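Local atomic coordinates of serine hydrolase CCSP0084 (PDB entry 4I3F), a protein that probably hydrolyses esters and the carbon-carbon bonds of meta-cleavage products, as a serine hydrolase of the alpha/beta hydrolase family from a bacterium that degrades polyaromatic hydrocarbons. Residues A[25-30]-A[111-116]; A[65-70]-A[74-79]. All blocks are in the same frame, centred on the assembly; numbering follows the deposited sequence.

Contact 1: A[25-30]-A[111-116]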
# COMPACT_ATOMS: atom_id res chain seq x y z
N SER A 25 -18.54 -3.30 1.83
CA SER A 25 -19.21 -4.38 1.15
C SER A 25 -18.22 -5.52 0.97
O SER A 25 -17.01 -5.33 1.12
CB SER A 25 -19.73 -3.92 -0.22
OG SER A 25 -18.69 -3.38 -1.02
N ASN A 26 -18.74 -6.70 0.69
CA ASN A 26 -17.92 -7.83 0.28
C ASN A 26 -18.27 -8.11 -1.16
O ASN A 26 -19.44 -8.34 -1.49
CB ASN A 26 -18.20 -9.05 1.16
CG ASN A 26 -17.82 -8.81 2.61
OD1 ASN A 26 -16.65 -8.84 2.96
ND2 ASN A 26 -18.82 -8.57 3.46
N ILE A 27 -17.27 -8.07 -2.03
CA ILE A 27 -17.52 -8.15 -3.45
C ILE A 27 -16.67 -9.25 -4.08
O ILE A 27 -15.48 -9.38 -3.78
CB ILE A 27 -17.29 -6.77 -4.12
CG1 ILE A 27 -17.62 -6.81 -5.60
CG2 ILE A 27 -15.88 -6.27 -3.87
CD1 ILE A 27 -17.89 -5.43 -6.17
N GLN A 28 -17.30 -10.08 -4.91
CA GLN A 28 -16.59 -11.19 -5.52
C GLN A 28 -15.55 -10.70 -6.51
O GLN A 28 -15.86 -9.97 -7.44
CB GLN A 28 -17.58 -12.12 -6.21
CG GLN A 28 -16.94 -13.35 -6.83
CD GLN A 28 -17.97 -14.28 -7.41
OE1 GLN A 28 -19.02 -14.52 -6.81
NE2 GLN A 28 -17.69 -14.82 -8.59
N THR A 29 -14.30 -11.10 -6.30
CA THR A 29 -13.23 -10.75 -7.22
C THR A 29 -12.52 -12.03 -7.60
O THR A 29 -11.61 -12.48 -6.89
CB THR A 29 -12.22 -9.76 -6.58
OG1 THR A 29 -11.81 -10.27 -5.31
CG2 THR A 29 -12.87 -8.40 -6.36
N GLY A 30 -12.95 -12.63 -8.70
CA GLY A 30 -12.42 -13.92 -9.10
C GLY A 30 -12.84 -15.03 -8.15
O GLY A 30 -14.03 -15.18 -7.88
N LEU A 111 -12.22 -3.35 -10.16
CA LEU A 111 -12.66 -2.29 -11.07
C LEU A 111 -13.74 -2.79 -12.04
O LEU A 111 -14.69 -2.07 -12.33
CB LEU A 111 -11.47 -1.71 -11.83
CG LEU A 111 -10.40 -0.99 -11.00
CD1 LEU A 111 -9.25 -0.53 -11.89
CD2 LEU A 111 -11.00 0.19 -10.25
N ASP A 112 -13.60 -4.02 -12.52
CA ASP A 112 -14.59 -4.58 -13.42
C ASP A 112 -15.94 -4.75 -12.69
O ASP A 112 -17.00 -4.48 -13.25
CB ASP A 112 -14.14 -5.93 -13.97
CG ASP A 112 -13.05 -5.81 -15.03
OD1 ASP A 112 -12.74 -4.68 -15.47
OD2 ASP A 112 -12.51 -6.87 -15.42
N ALA A 113 -15.86 -5.20 -11.44
CA ALA A 113 -17.04 -5.43 -10.61
C ALA A 113 -17.78 -4.14 -10.24
O ALA A 113 -18.97 -4.17 -9.91
CB ALA A 113 -16.63 -6.16 -9.36
N LYS A 114 -17.06 -3.02 -10.28
CA LYS A 114 -17.64 -1.72 -9.96
C LYS A 114 -17.96 -0.92 -11.23
O LYS A 114 -18.46 0.21 -11.15
CB LYS A 114 -16.67 -0.91 -9.08
CG LYS A 114 -16.35 -1.58 -7.75
CD LYS A 114 -17.60 -1.83 -6.93
CE LYS A 114 -18.08 -0.60 -6.21
NZ LYS A 114 -19.22 -0.88 -5.29
N GLY A 115 -17.69 -1.51 -12.39
CA GLY A 115 -17.94 -0.83 -13.66
C GLY A 115 -17.08 0.40 -13.88
O GLY A 115 -17.48 1.31 -14.61
N ILE A 116 -15.90 0.42 -13.27
CA ILE A 116 -14.99 1.56 -13.40
C ILE A 116 -13.93 1.28 -14.47
O ILE A 116 -13.11 0.37 -14.32
CB ILE A 116 -14.30 1.88 -12.05
CG1 ILE A 116 -15.34 2.38 -11.04
CG2 ILE A 116 -13.18 2.90 -12.25
CD1 ILE A 116 -14.81 2.48 -9.60
O HOH W 1 -19.62 -3.22 -3.39
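Ile27 reaches out from strand 23-29, an edge strand of the central sheet in this alpha/beta hydrolase fold, and lays its terminal methyl against the last turn of helix 96-113. The apolar part of the contact is small. CD1 of Ile27 lies 3.5 Å from CB of Ala113, with CG1 of Ile27 also near that methyl, and 3.7 Å from CD of Lys114, so one methyl fills the notch between two successive residues at the helix end. The torsions explain the reach: CG1 stands anti to the backbone N (chi1 -177°) and the chain continues nearly extended, which carries CD1 away from the strand. Leu110, a turn of helix earlier, also touches Ile27 from the helix side.

The lysine chain behaves differently. It is bent at chi2 and chi3, which brings CD obliquely across the end of the isoleucine while its amine heads toward the sheet. There NZ forms a salt bridge with Glu38 of strand 32-39, and Leu36 of the same strand touches the chain as well.

The helix ends in a Schellman motif, with Gly115 at a positive phi of 65°: N of Ile116 is hydrogen-bonded to O of Leu111 at 2.9 Å, and N of Gly115 to O of Asp112 at 3.2 Å. Asp112, on the helix end, makes a salt bridge with Arg141.

Polar contact between the two segments runs through solvent. Ser25 is itself held to strand 32-39 by backbone hydrogen bonding with Leu36. One water bridges the gap, accepting from NZ of Lys114 at 3.0 Å and lying 2.6 Å from OG of Ser25.

Contact 2: A[65-70]-A[74-79]; sequences YALPFL and YHCLAP
Leu67 points one methyl at the strand: in the conformer described here, one of two modelled, its CD2 sits 3.6 Å from CB of Cys76 and 4.1 Å from CB of Ala78, bridging two residues that face the helix from the same side of strand 75-79. With CG anti to the carbonyl carbon (chi1 -71°), the side chain leaves the helix at a slant and its CD2 branch turns in to the strand. Leu49 of the neighbouring strand 46-50 also packs on Leu67.

Further along, Leu70 meets Cys76 through its CB, 3.6 Å from SG of Cys76, in an apolar contact at the C-terminal end of the helix, between buried residues. Here a short helix leads through a three-residue connection into a strand of the central sheet of the alpha/beta hydrolase fold, and the two run nearly antiparallel, at 162°, with their axes 8.5 Å apart.

The carbonyl of Leu70 closes that connection. O of Leu70 accepts from N of Tyr74 at 2.8 Å; the donor lies in the carbonyl plane, though the N-H is bent to 137° at the hydrogen. O of Leu70 also lies at the edge of the Tyr74 ring, in its plane, 3.7 Å from CD2 of Tyr74. At its far end the Tyr74 side chain reaches helix 286-298, where Phe297 packs on it and OH of Tyr74 is hydrogen-bonded to OD1 of Asp298.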
# COMPACT_ATOMS: atom_id res chain seq x y z
N TYR A 65 -7.58 8.14 7.49
CA TYR A 65 -7.48 9.60 7.53
C TYR A 65 -7.60 10.23 6.15
O TYR A 65 -8.09 11.35 6.00
CB TYR A 65 -6.16 10.01 8.17
CG TYR A 65 -6.03 9.50 9.57
CD1 TYR A 65 -5.18 8.45 9.86
CD2 TYR A 65 -6.81 10.02 10.59
CE1 TYR A 65 -5.07 7.96 11.15
CE2 TYR A 65 -6.71 9.54 11.87
CZ TYR A 65 -5.84 8.51 12.15
OH TYR A 65 -5.75 8.04 13.43
N ALA A 66 -7.12 9.50 5.15
CA ALA A 66 -7.12 9.99 3.77
C ALA A 66 -8.51 9.90 3.15
O ALA A 66 -8.89 10.77 2.37
CB ALA A 66 -6.14 9.19 2.95
N LEU A 67 -9.25 8.84 3.48
CA LEU A 67 -10.56 8.60 2.88
C LEU A 67 -11.57 9.74 3.04
O LEU A 67 -12.13 10.19 2.05
CB LEU A 67 -11.17 7.27 3.37
CG LEU A 67 -10.56 5.96 2.89
CD1 LEU A 67 -11.30 4.80 3.53
CD2 LEU A 67 -10.60 5.85 1.39
N PRO A 68 -11.81 10.21 4.29
CA PRO A 68 -12.81 11.28 4.43
C PRO A 68 -12.38 12.54 3.71
O PRO A 68 -13.24 13.25 3.18
CB PRO A 68 -12.81 11.56 5.95
CG PRO A 68 -12.28 10.33 6.57
CD PRO A 68 -11.27 9.81 5.60
N PHE A 69 -11.08 12.81 3.70
CA PHE A 69 -10.58 14.02 3.06
C PHE A 69 -10.76 13.95 1.55
O PHE A 69 -11.31 14.87 0.95
CB PHE A 69 -9.11 14.23 3.40
CG PHE A 69 -8.53 15.47 2.79
CD1 PHE A 69 -8.80 16.72 3.33
CD2 PHE A 69 -7.72 15.40 1.67
CE1 PHE A 69 -8.28 17.87 2.76
CE2 PHE A 69 -7.19 16.54 1.11
CZ PHE A 69 -7.46 17.77 1.65
N LEU A 70 -10.29 12.86 0.95
CA LEU A 70 -10.35 12.70 -0.50
C LEU A 70 -11.79 12.55 -0.99
O LEU A 70 -12.13 12.97 -2.09
CB LEU A 70 -9.49 11.53 -0.96
CG LEU A 70 -7.98 11.69 -0.75
CD1 LEU A 70 -7.29 10.36 -0.95
CD2 LEU A 70 -7.43 12.71 -1.71
N TYR A 74 -13.58 13.02 -4.49
CA TYR A 74 -13.28 11.80 -5.24
C TYR A 74 -14.03 10.59 -4.72
O TYR A 74 -14.29 10.48 -3.52
CB TYR A 74 -11.78 11.51 -5.22
CG TYR A 74 -10.96 12.52 -5.99
CD1 TYR A 74 -10.78 12.38 -7.36
CD2 TYR A 74 -10.40 13.62 -5.35
CE1 TYR A 74 -10.05 13.30 -8.07
CE2 TYR A 74 -9.67 14.55 -6.05
CZ TYR A 74 -9.50 14.38 -7.41
OH TYR A 74 -8.78 15.31 -8.11
N HIS A 75 -14.36 9.67 -5.63
CA HIS A 75 -14.90 8.37 -5.26
C HIS A 75 -13.75 7.49 -4.83
O HIS A 75 -12.94 7.08 -5.66
CB HIS A 75 -15.63 7.75 -6.45
CG HIS A 75 -16.15 6.36 -6.20
ND1 HIS A 75 -16.56 5.53 -7.22
CD2 HIS A 75 -16.30 5.65 -5.06
CE1 HIS A 75 -16.96 4.38 -6.72
NE2 HIS A 75 -16.81 4.43 -5.40
N CYS A 76 -13.67 7.18 -3.54
CA CYS A 76 -12.55 6.39 -3.02
C CYS A 76 -12.92 4.93 -2.85
O CYS A 76 -13.95 4.61 -2.26
CB CYS A 76 -12.09 6.96 -1.69
SG CYS A 76 -11.40 8.62 -1.81
N LEU A 77 -12.05 4.05 -3.35
CA LEU A 77 -12.18 2.61 -3.12
C LEU A 77 -10.91 2.14 -2.41
O LEU A 77 -9.81 2.34 -2.91
CB LEU A 77 -12.37 1.87 -4.45
CG LEU A 77 -13.60 2.31 -5.24
CD1 LEU A 77 -13.25 3.39 -6.25
CD2 LEU A 77 -14.26 1.11 -5.93
N ALA A 78 -11.07 1.53 -1.24
CA ALA A 78 -9.93 1.04 -0.47
C ALA A 78 -10.18 -0.39 -0.02
O ALA A 78 -10.80 -0.62 1.02
CB ALA A 78 -9.69 1.93 0.75
N PRO A 79 -9.71 -1.36 -0.81
CA PRO A 79 -9.97 -2.76 -0.44
C PRO A 79 -8.91 -3.33 0.49
O PRO A 79 -7.76 -2.86 0.49
CB PRO A 79 -9.87 -3.47 -1.79
CG PRO A 79 -8.80 -2.65 -2.55
CD PRO A 79 -9.12 -1.23 -2.16

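Overall arrangement
Contact 2 is nested within the chain loop that contact 1 closes, and their centres lie about 17 Å apart. Both reach the same sheet: contact 1 involves its edge strand 23-29, contact 2 the interior strand 75-79. They meet directly on the side of that strand turned away from helix 66-70, where CD1 of Ile116 packs 3.8 Å from CD1 of Leu77 and CG of Lys114 lies 3.9 Å from CD2 of Leu77. Glu38 links them too: OE1 forms a salt bridge with NZ of Lys114, and OE2 a hydrogen bond with NE2 of His75. The probable nucleophile elbow, with Ser125, follows strand 119-124 of this shared sheet.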